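Local structure of purine-binding protein BAB2_0673 (Brucella melitensis biovar Abortus, 3S99) at residues A[217-222]-A[240-245]; A[326-331]-A[343-348]. The protein binds adenine, probably also other purines such as guanine, and may serve an ABC-type uptake system for them. All blocks are in the same frame, centred on the assembly; numbering follows the deposited sequence.

Contact 1 (A[217-222]-A[240-245]). With ADE (adenine), chain T.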
loop_
_atom_site.group_PDB
_atom_site.type_symbol
_atom_site.label_atom_id
_atom_site.label_comp_id
_atom_site.label_asym_id
_atom_site.label_seq_id
_atom_site.Cartn_x
_atom_site.Cartn_y
_atom_site.Cartn_z
ATOM N N ASP A 217 1.966 -8.684 -1.397
ATOM C CA ASP A 217 0.767 -8.486 -2.232
ATOM C C ASP A 217 -0.335 -9.525 -2.082
ATOM O O ASP A 217 -1.469 -9.289 -2.504
ATOM C CB ASP A 217 1.200 -8.423 -3.711
ATOM C CG ASP A 217 1.989 -7.144 -4.051
ATOM O OD1 ASP A 217 2.136 -6.271 -3.140
ATOM O OD2 ASP A 217 2.427 -6.995 -5.243
ATOM N N SER A 218 -0.020 -10.682 -1.499
ATOM C CA SER A 218 -0.927 -11.819 -1.621
ATOM C C SER A 218 -1.623 -12.172 -0.319
ATOM O O SER A 218 -1.255 -11.688 0.754
ATOM C CB SER A 218 -0.195 -13.071 -2.153
ATOM O OG SER A 218 0.355 -13.798 -1.080
ATOM N N THR A 219 -2.611 -13.042 -0.436
ATOM C CA THR A 219 -3.295 -13.627 0.729
ATOM C C THR A 219 -2.567 -14.814 1.384
ATOM O O THR A 219 -3.145 -15.446 2.270
ATOM C CB THR A 219 -4.666 -14.170 0.350
ATOM O OG1 THR A 219 -4.515 -14.987 -0.812
ATOM C CG2 THR A 219 -5.636 -13.045 0.059
ATOM N N ALA A 220 -1.343 -15.144 0.940
ATOM C CA ALA A 220 -0.640 -16.345 1.477
ATOM C C ALA A 220 -0.468 -16.291 3.004
ATOM O O ALA A 220 -0.828 -17.239 3.708
ATOM C CB ALA A 220 0.694 -16.540 0.810
ATOM N N ALA A 221 0.043 -15.181 3.524
ATOM C CA ALA A 221 0.310 -15.074 4.976
ATOM C C ALA A 221 -0.956 -15.076 5.816
ATOM O O ALA A 221 -0.980 -15.712 6.873
ATOM C CB ALA A 221 1.165 -13.860 5.314
ATOM N N ILE A 222 -2.009 -14.396 5.357
ATOM C CA ILE A 222 -3.232 -14.330 6.152
ATOM C C ILE A 222 -3.947 -15.660 6.266
ATOM O O ILE A 222 -4.573 -15.921 7.280
ATOM C CB ILE A 222 -4.237 -13.231 5.660
ATOM C CG1 ILE A 222 -5.113 -12.782 6.841
ATOM C CG2 ILE A 222 -5.050 -13.697 4.462
ATOM C CD1 ILE A 222 -6.003 -11.583 6.583
ATOM N N ILE A 240 -11.037 -10.500 4.267
ATOM C CA ILE A 240 -11.864 -11.182 5.257
ATOM C C ILE A 240 -12.261 -12.608 4.811
ATOM O O ILE A 240 -12.225 -13.527 5.640
ATOM C CB ILE A 240 -13.137 -10.354 5.603
ATOM C CG1 ILE A 240 -13.895 -10.934 6.816
ATOM C CG2 ILE A 240 -14.074 -10.242 4.386
ATOM C CD1 ILE A 240 -13.227 -10.763 8.158
ATOM N N LYS A 241 -12.604 -12.791 3.525
ATOM C CA LYS A 241 -13.068 -14.106 3.045
ATOM C C LYS A 241 -12.013 -15.195 3.244
ATOM O O LYS A 241 -12.364 -16.357 3.412
ATOM C CB LYS A 241 -13.506 -14.071 1.569
ATOM N N PHE A 242 -10.732 -14.809 3.267
ATOM C CA PHE A 242 -9.632 -15.754 3.493
ATOM C C PHE A 242 -9.274 -15.954 4.976
ATOM O O PHE A 242 -8.415 -16.767 5.307
ATOM C CB PHE A 242 -8.400 -15.280 2.699
ATOM C CG PHE A 242 -8.637 -15.228 1.233
ATOM C CD1 PHE A 242 -8.472 -16.361 0.449
ATOM C CD2 PHE A 242 -9.070 -14.063 0.635
ATOM C CE1 PHE A 242 -8.691 -16.310 -0.905
ATOM C CE2 PHE A 242 -9.300 -14.001 -0.714
ATOM C CZ PHE A 242 -9.121 -15.117 -1.489
ATOM N N ALA A 243 -9.925 -15.206 5.871
ATOM C CA ALA A 243 -9.595 -15.230 7.289
ATOM C C ALA A 243 -10.794 -14.676 8.067
ATOM O O ALA A 243 -10.663 -13.664 8.750
ATOM C CB ALA A 243 -8.324 -14.387 7.561
ATOM N N PRO A 244 -11.962 -15.334 7.947
ATOM C CA PRO A 244 -13.230 -14.758 8.385
ATOM C C PRO A 244 -13.287 -14.463 9.874
ATOM O O PRO A 244 -13.886 -13.483 10.264
ATOM C CB PRO A 244 -14.284 -15.827 8.012
ATOM C CG PRO A 244 -13.593 -16.849 7.203
ATOM C CD PRO A 244 -12.114 -16.709 7.433
ATOM N N ASP A 245 -12.686 -15.309 10.695
ATOM C CA ASP A 245 -12.691 -15.083 12.120
ATOM C C ASP A 245 -11.370 -14.521 12.646
ATOM O O ASP A 245 -11.246 -14.319 13.852
ATOM C CB ASP A 245 -13.109 -16.348 12.892
ATOM C CG ASP A 245 -12.181 -17.530 12.663
ATOM O OD1 ASP A 245 -11.384 -17.529 11.707
ATOM O OD2 ASP A 245 -12.268 -18.486 13.451
HETATM N N9 ADE T . 4.435 -0.555 -5.543
HETATM C C8 ADE T . 4.241 0.268 -4.455
HETATM N N7 ADE T . 3.659 -0.303 -3.428
HETATM C C5 ADE T . 3.487 -1.597 -3.932
HETATM C C6 ADE T . 2.930 -2.689 -3.324
HETATM N N6 ADE T . 2.450 -2.512 -2.084
HETATM N N1 ADE T . 2.872 -3.863 -4.033
HETATM C C2 ADE T . 3.379 -3.897 -5.278
HETATM N N3 ADE T . 3.945 -2.906 -5.968
HETATM C C4 ADE T . 3.955 -1.785 -5.209
#
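Ile222 and Ala243 bring the backbones closest, CA to CA 6.5 Å, where the first turn of helix 220-227 meets the end of the 3-10 turn 240-242. Both belong to the mixed-sheet half of this BMP-family (PnrA-like) substrate-binding protein. Just before the helix, Ser218 forms an ST turn: its OG accepts the N-H of Ala220 at 3.0 Å and is also hydrogen-bonded to Glu197. Thr219 takes the N-cap position. Its methyl CG2 sits over one face of the Phe242 ring, 3.9 Å from the centroid and 21° off the normal, as a CH-pi contact. The methyl is shifted toward the CD2 rim. The Phe242 ring also meets that of Phe40. Ile222 works with two branches. CG2 reaches Phe242 CB. CG1 is anti to the backbone N (chi1 -154°), and this carries CG1 and CD1 alongside Ala243 CB. The packing across the contact is entirely apolar and joins the start of the helix to the loop between strands 231-236 and 247-253. At the other end of 217-222 lies the adenine pocket. Backbone bonds tie Asp217 to Trp42 and Trp191, two further adenine-binding residues. The Asp217 carboxylate faces the purine, with OD1 2.7 Å from adenine N1.

Contact 2 (A[326-331]-A[343-348])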
loop_
_atom_site.group_PDB
_atom_site.type_symbol
_atom_site.label_atom_id
_atom_site.label_comp_id
_atom_site.label_asym_id
_atom_site.label_seq_id
_atom_site.Cartn_x
_atom_site.Cartn_y
_atom_site.Cartn_z
ATOM N N SER A 326 18.932 9.157 18.262
ATOM C CA SER A 326 18.842 10.594 17.938
ATOM C C SER A 326 17.382 11.045 17.801
ATOM O O SER A 326 16.514 10.246 17.432
ATOM C CB SER A 326 19.610 10.902 16.654
ATOM O OG SER A 326 19.238 10.019 15.613
ATOM N N GLU A 327 17.104 12.308 18.123
ATOM C CA GLU A 327 15.750 12.858 17.941
ATOM C C GLU A 327 15.452 12.984 16.433
ATOM O O GLU A 327 16.348 13.277 15.625
ATOM C CB GLU A 327 15.603 14.217 18.650
ATOM C CG GLU A 327 14.151 14.723 18.820
ATOM C CD GLU A 327 14.068 16.222 19.190
ATOM O OE1 GLU A 327 14.645 17.042 18.441
ATOM O OE2 GLU A 327 13.428 16.584 20.220
ATOM N N TRP A 328 14.214 12.704 16.043
ATOM C CA TRP A 328 13.794 12.997 14.674
ATOM C C TRP A 328 12.894 14.208 14.703
ATOM O O TRP A 328 13.226 15.224 14.117
ATOM C CB TRP A 328 13.128 11.800 13.985
ATOM C CG TRP A 328 12.485 12.148 12.684
ATOM C CD1 TRP A 328 12.850 13.155 11.834
ATOM C CD2 TRP A 328 11.356 11.493 12.074
ATOM N NE1 TRP A 328 12.016 13.169 10.746
ATOM C CE2 TRP A 328 11.088 12.164 10.870
ATOM C CE3 TRP A 328 10.547 10.409 12.438
ATOM C CZ2 TRP A 328 10.056 11.786 10.019
ATOM C CZ3 TRP A 328 9.518 10.039 11.610
ATOM C CH2 TRP A 328 9.275 10.731 10.403
ATOM N N LEU A 329 11.781 14.111 15.412
ATOM C CA LEU A 329 10.805 15.182 15.418
ATOM C C LEU A 329 10.562 15.684 16.828
ATOM O O LEU A 329 10.416 14.886 17.769
ATOM C CB LEU A 329 9.472 14.720 14.805
ATOM C CG LEU A 329 9.532 14.312 13.330
ATOM C CD1 LEU A 329 8.262 13.556 12.917
ATOM C CD2 LEU A 329 9.781 15.535 12.440
ATOM N N LYS A 330 10.486 17.012 16.950
ATOM C CA LYS A 330 10.245 17.676 18.233
ATOM C C LYS A 330 8.778 17.508 18.594
ATOM O O LYS A 330 7.957 17.289 17.723
ATOM C CB LYS A 330 10.596 19.179 18.147
ATOM N N ALA A 331 8.462 17.633 19.879
ATOM C CA ALA A 331 7.080 17.658 20.357
ATOM C C ALA A 331 6.183 18.477 19.442
ATOM O O ALA A 331 6.469 19.652 19.162
ATOM C CB ALA A 331 7.019 18.212 21.792
ATOM N N MET A 343 12.391 8.028 3.168
ATOM C CA MET A 343 12.598 7.442 4.512
ATOM C C MET A 343 13.443 6.164 4.481
ATOM O O MET A 343 13.072 5.168 3.845
ATOM C CB MET A 343 11.264 7.155 5.213
ATOM C CG MET A 343 11.364 6.946 6.736
ATOM S SD MET A 343 9.711 6.803 7.419
ATOM C CE MET A 343 9.795 7.938 8.791
ATOM N N ASN A 344 14.582 6.216 5.167
ATOM C CA ASN A 344 15.530 5.096 5.184
ATOM C C ASN A 344 16.092 4.838 6.597
ATOM O O ASN A 344 17.222 4.407 6.768
ATOM C CB ASN A 344 16.652 5.344 4.162
ATOM C CG ASN A 344 17.489 6.566 4.498
ATOM O OD1 ASN A 344 17.217 7.286 5.469
ATOM N ND2 ASN A 344 18.517 6.810 3.700
ATOM N N PHE A 345 15.268 5.102 7.605
ATOM C CA PHE A 345 15.604 4.845 8.995
ATOM C C PHE A 345 14.351 4.379 9.720
ATOM O O PHE A 345 13.227 4.647 9.275
ATOM C CB PHE A 345 16.127 6.115 9.659
ATOM C CG PHE A 345 15.159 7.252 9.634
ATOM C CD1 PHE A 345 15.155 8.151 8.569
ATOM C CD2 PHE A 345 14.231 7.423 10.671
ATOM C CE1 PHE A 345 14.242 9.189 8.531
ATOM C CE2 PHE A 345 13.318 8.473 10.641
ATOM C CZ PHE A 345 13.329 9.360 9.570
ATOM N N TYR A 346 14.549 3.664 10.824
ATOM C CA TYR A 346 13.443 3.217 11.655
ATOM C C TYR A 346 13.286 4.161 12.825
ATOM O O TYR A 346 14.229 4.827 13.208
ATOM C CB TYR A 346 13.675 1.817 12.202
ATOM C CG TYR A 346 13.448 0.693 11.227
ATOM C CD1 TYR A 346 12.261 0.596 10.489
ATOM C CD2 TYR A 346 14.399 -0.296 11.058
ATOM C CE1 TYR A 346 12.060 -0.448 9.616
ATOM C CE2 TYR A 346 14.196 -1.355 10.202
ATOM C CZ TYR A 346 13.025 -1.434 9.483
ATOM O OH TYR A 346 12.837 -2.505 8.622
ATOM N N VAL A 347 12.093 4.200 13.401
ATOM C CA VAL A 347 11.881 4.922 14.664
ATOM C C VAL A 347 12.358 4.037 15.829
ATOM O O VAL A 347 12.613 2.830 15.641
ATOM C CB VAL A 347 10.393 5.368 14.856
ATOM C CG1 VAL A 347 10.012 6.405 13.843
ATOM C CG2 VAL A 347 9.415 4.167 14.789
ATOM N N ALA A 348 12.503 4.640 17.018
ATOM C CA ALA A 348 12.864 3.898 18.238
ATOM C C ALA A 348 11.849 2.795 18.496
ATOM O O ALA A 348 10.622 3.007 18.370
ATOM C CB ALA A 348 12.936 4.835 19.464
#
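Trp328 and Phe345 form a T-shaped (edge-to-face) pair. The edge of Phe345 points at one face of the indole. The planes stand at 79°, and the centroid of the six-membered indole ring is 5.1 Å from that of Phe345. The leading atom is Phe345 CZ, which lies over the indole at 3.8 Å from Trp328 CE2. Phe345 CE2 follows beside it, near Trp328 CE3. Leu329, the next residue in the chain, places its CG over the opposite face of the indole, so the ring is held between a leucine and a phenylalanine.

Two more groups close on the six-membered ring obliquely. The methyl CE of Met343 comes to 3.3 Å from Trp328 CH2, an unusually short approach whose exact length is doubtful. The methionine chain is extended through chi1 and chi2 and then bends at chi3 (-131°), which turns CE to the indole. Val347 CG1 is a looser neighbour, 4.3 Å from Trp328 CE3.

The second shell explains the placement. Trp328 and Leu329 both pair with Ile320 in a classic beta bulge of the small antiparallel sheet formed by strands 320-321 and 327-329. Trp328 CG is anti to the backbone N (chi1 170°), which lets the indole meet 343-348. The 343-348 backbone is fixed in turn by Asn168 of helix 161-175, which bonds both Phe345 O and Val347 N. Lys322 makes a cation-pi contact with the Phe345 ring.

Across the two segments the contact is therefore apolar and aromatic. It joins the C-terminal part of the chain to itself by shape and dispersion, and its edge-to-face geometry is consistent with the weak electrostatic attraction of a ring edge for a pi face.

From the N terminus, the two contacts come in series, neither nested nor crossed. Contact 1 closes a loop of 17 residues that holds most of helix 220-227 and strand 231-236: the chain runs down the helix, through that strand of the mixed sheet, and returns to the helix start before entering strand 247-253. It lies near the adenine pocket. Contact 2 opens much later, after helix 295-310. It closes a shorter loop of 11 residues containing helix 337-341 and ties the small two-stranded sheet to the segment near the C terminus, which runs beside helix 161-175. The centres of contact 1 and contact 2 lie about 32 Å apart, and the two do not touch.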